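Local coordinates for PaaX domain-containing protein, C-domain protein (Mycobacterium tuberculosis, PDB 3KFW), which is of unknown function but probably acts as a DNA-binding transcriptional regulator of the PaaX type, at residues A[114-126]-A[151-163]. Numbering follows the deposited sequence.
Sequences RFGELREGVWMRP and PADLAGQLWDLSG
A beta hairpin of the Cas2-like domain, strands 116-119 and 122-126, meets the short helix 151-158 and W159 just after it. The hairpin forms one side of a four-stranded antiparallel sheet. Contact is by packing alone, through L118, M124, L154, L158 and W159. The indole of W159 lies over G116, whose CA sits 3.6 Å above the ring plane, offset toward the rim. L158 CB lies on the same indole face, also offset toward the rim. Around the ring edge come R114 O, 3.6 Å from W159 CZ2, and P126 CD, 4.0 Å from W159 CH2. L158 reaches the backbone of the first strand, its CD2 3.6 Å from L118 N. Its other methyl, CD1, lies beside M124 O and CB. L154 has CG anti to the backbone N (chi1 -176°), which carries its two methyls to the hairpin. Its CD1 meets L118 CD1, and the two side chains cross at about a right angle. M124 is selenomethionine and also touches W88 and M90 of strand 88-93. L118 packs on I92 of the second subunit as well. R125 CA also lies at the W159 ring edge, near CH2. Its CG covers the centre of one F115 ring face. R125 NE donates to R114 O at 2.9 Å, from above the carbonyl plane. M124 CE, the terminal methyl, rests 3.5 Å from L154 CD2.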
loop_
_atom_site.group_PDB
_atom_site.type_symbol
_atom_site.label_atom_id
_atom_site.label_comp_id
_atom_site.label_asym_id
_atom_site.label_seq_id
_atom_site.Cartn_x
_atom_site.Cartn_y
_atom_site.Cartn_z
ATOM N N ARG A 114 -0.120 -9.496 18.958
ATOM C CA ARG A 114 -0.763 -8.295 19.484
ATOM C C ARG A 114 -0.124 -7.013 18.985
ATOM O O ARG A 114 0.113 -6.079 19.750
ATOM C CB ARG A 114 -0.886 -8.391 21.009
ATOM C CG ARG A 114 -1.530 -9.735 21.340
ATOM C CD ARG A 114 -1.568 -10.043 22.786
ATOM N NE ARG A 114 -2.604 -11.043 22.977
ATOM C CZ ARG A 114 -2.465 -12.070 23.783
ATOM N NH1 ARG A 114 -1.319 -12.211 24.449
ATOM N NH2 ARG A 114 -3.442 -12.968 23.899
ATOM N N PHE A 115 0.164 -7.017 17.678
ATOM C CA PHE A 115 0.516 -5.824 16.918
ATOM C C PHE A 115 -0.747 -5.206 16.332
ATOM O O PHE A 115 -1.685 -5.925 16.030
ATOM C CB PHE A 115 1.520 -6.174 15.811
ATOM C CG PHE A 115 2.931 -6.353 16.328
ATOM C CD1 PHE A 115 3.311 -7.532 16.973
ATOM C CD2 PHE A 115 3.867 -5.364 16.167
ATOM C CE1 PHE A 115 4.588 -7.695 17.460
ATOM C CE2 PHE A 115 5.156 -5.530 16.652
ATOM C CZ PHE A 115 5.506 -6.680 17.312
ATOM N N GLY A 116 -0.782 -3.874 16.244
ATOM C CA GLY A 116 -1.865 -3.169 15.559
ATOM C C GLY A 116 -1.366 -2.605 14.232
ATOM O O GLY A 116 -0.203 -2.251 14.060
ATOM N N GLU A 117 -2.258 -2.539 13.280
ATOM C CA GLU A 117 -1.919 -2.044 11.990
ATOM C C GLU A 117 -2.110 -0.509 11.936
ATOM O O GLU A 117 -3.257 -0.024 11.934
ATOM C CB GLU A 117 -2.784 -2.766 10.948
ATOM C CG GLU A 117 -2.502 -2.367 9.528
ATOM C CD GLU A 117 -3.153 -3.296 8.574
ATOM O OE1 GLU A 117 -2.588 -3.516 7.487
ATOM O OE2 GLU A 117 -4.225 -3.856 8.929
ATOM N N LEU A 118 -0.999 0.240 11.897
ATOM C CA LEU A 118 -1.068 1.689 11.742
ATOM C C LEU A 118 -1.636 2.032 10.389
ATOM O O LEU A 118 -2.251 3.090 10.216
ATOM C CB LEU A 118 0.303 2.353 11.903
ATOM C CG LEU A 118 0.386 3.903 11.720
ATOM C CD1 LEU A 118 -0.545 4.766 12.636
ATOM C CD2 LEU A 118 1.820 4.392 11.844
ATOM N N ARG A 119 -1.439 1.133 9.416
ATOM C CA ARG A 119 -1.756 1.430 8.001
ATOM C C ARG A 119 -1.183 0.307 7.208
ATOM O O ARG A 119 -0.459 -0.543 7.761
ATOM C CB ARG A 119 -1.179 2.798 7.591
ATOM C CG ARG A 119 0.348 2.948 7.471
ATOM C CD ARG A 119 0.733 3.895 6.251
ATOM N NE ARG A 119 0.977 3.011 5.109
ATOM C CZ ARG A 119 0.680 3.248 3.823
ATOM N NH1 ARG A 119 0.151 4.399 3.416
ATOM N NH2 ARG A 119 0.936 2.302 2.935
ATOM N N GLU A 120 -1.522 0.219 5.948
ATOM C CA GLU A 120 -1.040 -0.921 5.113
ATOM C C GLU A 120 0.499 -1.136 5.277
ATOM O O GLU A 120 1.318 -0.250 4.908
ATOM C CB GLU A 120 -1.446 -0.741 3.622
ATOM N N GLY A 121 0.856 -2.276 5.884
ATOM C CA GLY A 121 2.240 -2.761 5.948
ATOM C C GLY A 121 3.090 -2.242 7.127
ATOM O O GLY A 121 4.299 -2.507 7.183
ATOM N N VAL A 122 2.472 -1.476 8.033
ATOM C CA VAL A 122 3.122 -0.946 9.199
ATOM C C VAL A 122 2.398 -1.434 10.474
ATOM O O VAL A 122 1.287 -0.976 10.790
ATOM C CB VAL A 122 3.062 0.613 9.207
ATOM C CG1 VAL A 122 3.912 1.140 10.293
ATOM C CG2 VAL A 122 3.517 1.204 7.874
ATOM N N TRP A 123 3.031 -2.336 11.216
ATOM C CA TRP A 123 2.464 -2.883 12.410
ATOM C C TRP A 123 3.332 -2.449 13.578
ATOM O O TRP A 123 4.551 -2.365 13.424
ATOM C CB TRP A 123 2.417 -4.397 12.309
ATOM C CG TRP A 123 1.547 -4.937 11.240
ATOM C CD1 TRP A 123 1.878 -5.102 9.908
ATOM C CD2 TRP A 123 0.227 -5.452 11.382
ATOM N NE1 TRP A 123 0.849 -5.688 9.229
ATOM C CE2 TRP A 123 -0.185 -5.908 10.093
ATOM C CE3 TRP A 123 -0.658 -5.571 12.463
ATOM C CZ2 TRP A 123 -1.457 -6.430 9.847
ATOM C CZ3 TRP A 123 -1.920 -6.111 12.232
ATOM C CH2 TRP A 123 -2.315 -6.524 10.933
HETATM N N MSE A 124 2.722 -2.138 14.727
HETATM C CA MSE A 124 3.483 -1.628 15.891
HETATM C C MSE A 124 2.872 -2.099 17.145
HETATM O O MSE A 124 1.722 -2.498 17.155
HETATM C CB MSE A 124 3.436 -0.111 16.020
HETATM C CG MSE A 124 4.055 0.596 14.929
HETATM SE SE MSE A 124 3.664 2.505 14.980
HETATM C CE MSE A 124 4.925 2.996 16.393
ATOM N N ARG A 125 3.641 -2.012 18.215
ATOM C CA ARG A 125 3.124 -2.214 19.562
ATOM C C ARG A 125 4.194 -1.742 20.527
ATOM O O ARG A 125 5.335 -1.581 20.126
ATOM C CB ARG A 125 2.730 -3.687 19.826
ATOM C CG ARG A 125 3.906 -4.633 19.930
ATOM C CD ARG A 125 3.801 -5.495 21.172
ATOM N NE ARG A 125 2.396 -5.664 21.526
ATOM C CZ ARG A 125 1.841 -5.210 22.640
ATOM N NH1 ARG A 125 2.568 -4.571 23.518
ATOM N NH2 ARG A 125 0.555 -5.400 22.847
ATOM N N PRO A 126 3.826 -1.465 21.795
ATOM C CA PRO A 126 4.873 -1.089 22.762
ATOM C C PRO A 126 5.849 -2.246 22.983
ATOM O O PRO A 126 5.460 -3.382 22.811
ATOM C CB PRO A 126 4.082 -0.792 24.029
ATOM C CG PRO A 126 2.690 -0.508 23.572
ATOM C CD PRO A 126 2.460 -1.288 22.338
ATOM N N PRO A 151 1.889 8.898 22.534
ATOM C CA PRO A 151 1.754 7.455 22.470
ATOM C C PRO A 151 0.352 6.927 22.871
ATOM O O PRO A 151 -0.033 5.855 22.398
ATOM C CB PRO A 151 2.859 6.975 23.401
ATOM C CG PRO A 151 2.943 8.119 24.466
ATOM C CD PRO A 151 2.703 9.354 23.682
ATOM N N ALA A 152 -0.416 7.659 23.680
ATOM C CA ALA A 152 -1.774 7.222 24.035
ATOM C C ALA A 152 -2.662 7.446 22.835
ATOM O O ALA A 152 -3.706 6.763 22.628
ATOM C CB ALA A 152 -2.324 8.011 25.217
ATOM N N ASP A 153 -2.266 8.426 22.037
ATOM C CA ASP A 153 -3.030 8.713 20.876
ATOM C C ASP A 153 -2.739 7.653 19.831
ATOM O O ASP A 153 -3.674 7.065 19.288
ATOM C CB ASP A 153 -2.759 10.114 20.326
ATOM C CG ASP A 153 -3.661 10.416 19.177
ATOM O OD1 ASP A 153 -4.863 10.121 19.331
ATOM O OD2 ASP A 153 -3.203 10.871 18.109
ATOM N N LEU A 154 -1.453 7.413 19.546
ATOM C CA LEU A 154 -1.062 6.273 18.701
ATOM C C LEU A 154 -1.817 4.966 19.106
ATOM O O LEU A 154 -2.584 4.399 18.304
ATOM C CB LEU A 154 0.452 6.083 18.768
ATOM C CG LEU A 154 0.999 4.986 17.858
ATOM C CD1 LEU A 154 0.443 5.300 16.521
ATOM C CD2 LEU A 154 2.502 5.061 17.818
ATOM N N ALA A 155 -1.667 4.545 20.361
ATOM C CA ALA A 155 -2.410 3.368 20.857
ATOM C C ALA A 155 -3.876 3.395 20.447
ATOM O O ALA A 155 -4.381 2.405 19.935
ATOM C CB ALA A 155 -2.233 3.149 22.433
ATOM N N GLY A 156 -4.537 4.543 20.610
ATOM C CA GLY A 156 -5.958 4.699 20.239
ATOM C C GLY A 156 -6.233 4.604 18.743
ATOM O O GLY A 156 -7.386 4.409 18.310
ATOM N N GLN A 157 -5.159 4.721 17.962
ATOM C CA GLN A 157 -5.210 4.715 16.481
ATOM C C GLN A 157 -4.926 3.277 15.918
ATOM O O GLN A 157 -5.561 2.845 14.976
ATOM C CB GLN A 157 -4.196 5.762 15.977
ATOM C CG GLN A 157 -4.535 6.599 14.779
ATOM C CD GLN A 157 -5.868 7.373 14.895
ATOM O OE1 GLN A 157 -6.127 8.085 15.874
ATOM N NE2 GLN A 157 -6.723 7.203 13.876
ATOM N N LEU A 158 -4.017 2.534 16.563
ATOM C CA LEU A 158 -3.746 1.152 16.274
ATOM C C LEU A 158 -4.869 0.189 16.688
ATOM O O LEU A 158 -5.154 -0.802 15.992
ATOM C CB LEU A 158 -2.485 0.762 17.017
ATOM C CG LEU A 158 -1.165 1.479 16.774
ATOM C CD1 LEU A 158 -0.200 1.025 17.811
ATOM C CD2 LEU A 158 -0.610 1.226 15.363
ATOM N N TRP A 159 -5.471 0.397 17.863
ATOM C CA TRP A 159 -6.604 -0.466 18.283
ATOM C C TRP A 159 -7.883 0.352 18.579
ATOM O O TRP A 159 -7.800 1.549 18.934
ATOM C CB TRP A 159 -6.225 -1.200 19.545
ATOM C CG TRP A 159 -5.018 -2.048 19.395
ATOM C CD1 TRP A 159 -4.955 -3.358 18.904
ATOM C CD2 TRP A 159 -3.683 -1.691 19.766
ATOM N NE1 TRP A 159 -3.645 -3.807 18.954
ATOM C CE2 TRP A 159 -2.846 -2.822 19.471
ATOM C CE3 TRP A 159 -3.113 -0.560 20.354
ATOM C CZ2 TRP A 159 -1.467 -2.818 19.714
ATOM C CZ3 TRP A 159 -1.728 -0.557 20.611
ATOM C CH2 TRP A 159 -0.925 -1.680 20.273
ATOM N N ASP A 160 -9.035 -0.300 18.438
ATOM C CA ASP A 160 -10.296 0.259 18.800
ATOM C C ASP A 160 -10.405 0.131 20.317
ATOM O O ASP A 160 -10.973 -0.808 20.822
ATOM C CB ASP A 160 -11.429 -0.519 18.105
ATOM C CG ASP A 160 -12.847 0.009 18.474
ATOM O OD1 ASP A 160 -12.971 1.024 19.183
ATOM O OD2 ASP A 160 -13.853 -0.608 18.080
ATOM N N LEU A 161 -9.855 1.069 21.060
ATOM C CA LEU A 161 -9.832 0.944 22.493
ATOM C C LEU A 161 -11.164 1.135 23.171
ATOM O O LEU A 161 -11.445 0.443 24.152
ATOM C CB LEU A 161 -8.880 1.946 23.087
ATOM C CG LEU A 161 -7.443 1.775 22.680
ATOM C CD1 LEU A 161 -6.654 2.973 23.229
ATOM C CD2 LEU A 161 -6.881 0.445 23.164
ATOM N N SER A 162 -11.951 2.132 22.735
ATOM C CA SER A 162 -13.278 2.331 23.352
ATOM C C SER A 162 -14.195 1.124 23.054
ATOM O O SER A 162 -14.962 0.719 23.913
ATOM C CB SER A 162 -13.918 3.606 22.878
ATOM O OG SER A 162 -14.073 3.522 21.465
ATOM N N GLY A 163 -14.092 0.531 21.861
ATOM C CA GLY A 163 -14.932 -0.627 21.493
ATOM C C GLY A 163 -14.573 -1.884 22.254
ATOM O O GLY A 163 -15.432 -2.753 22.481
#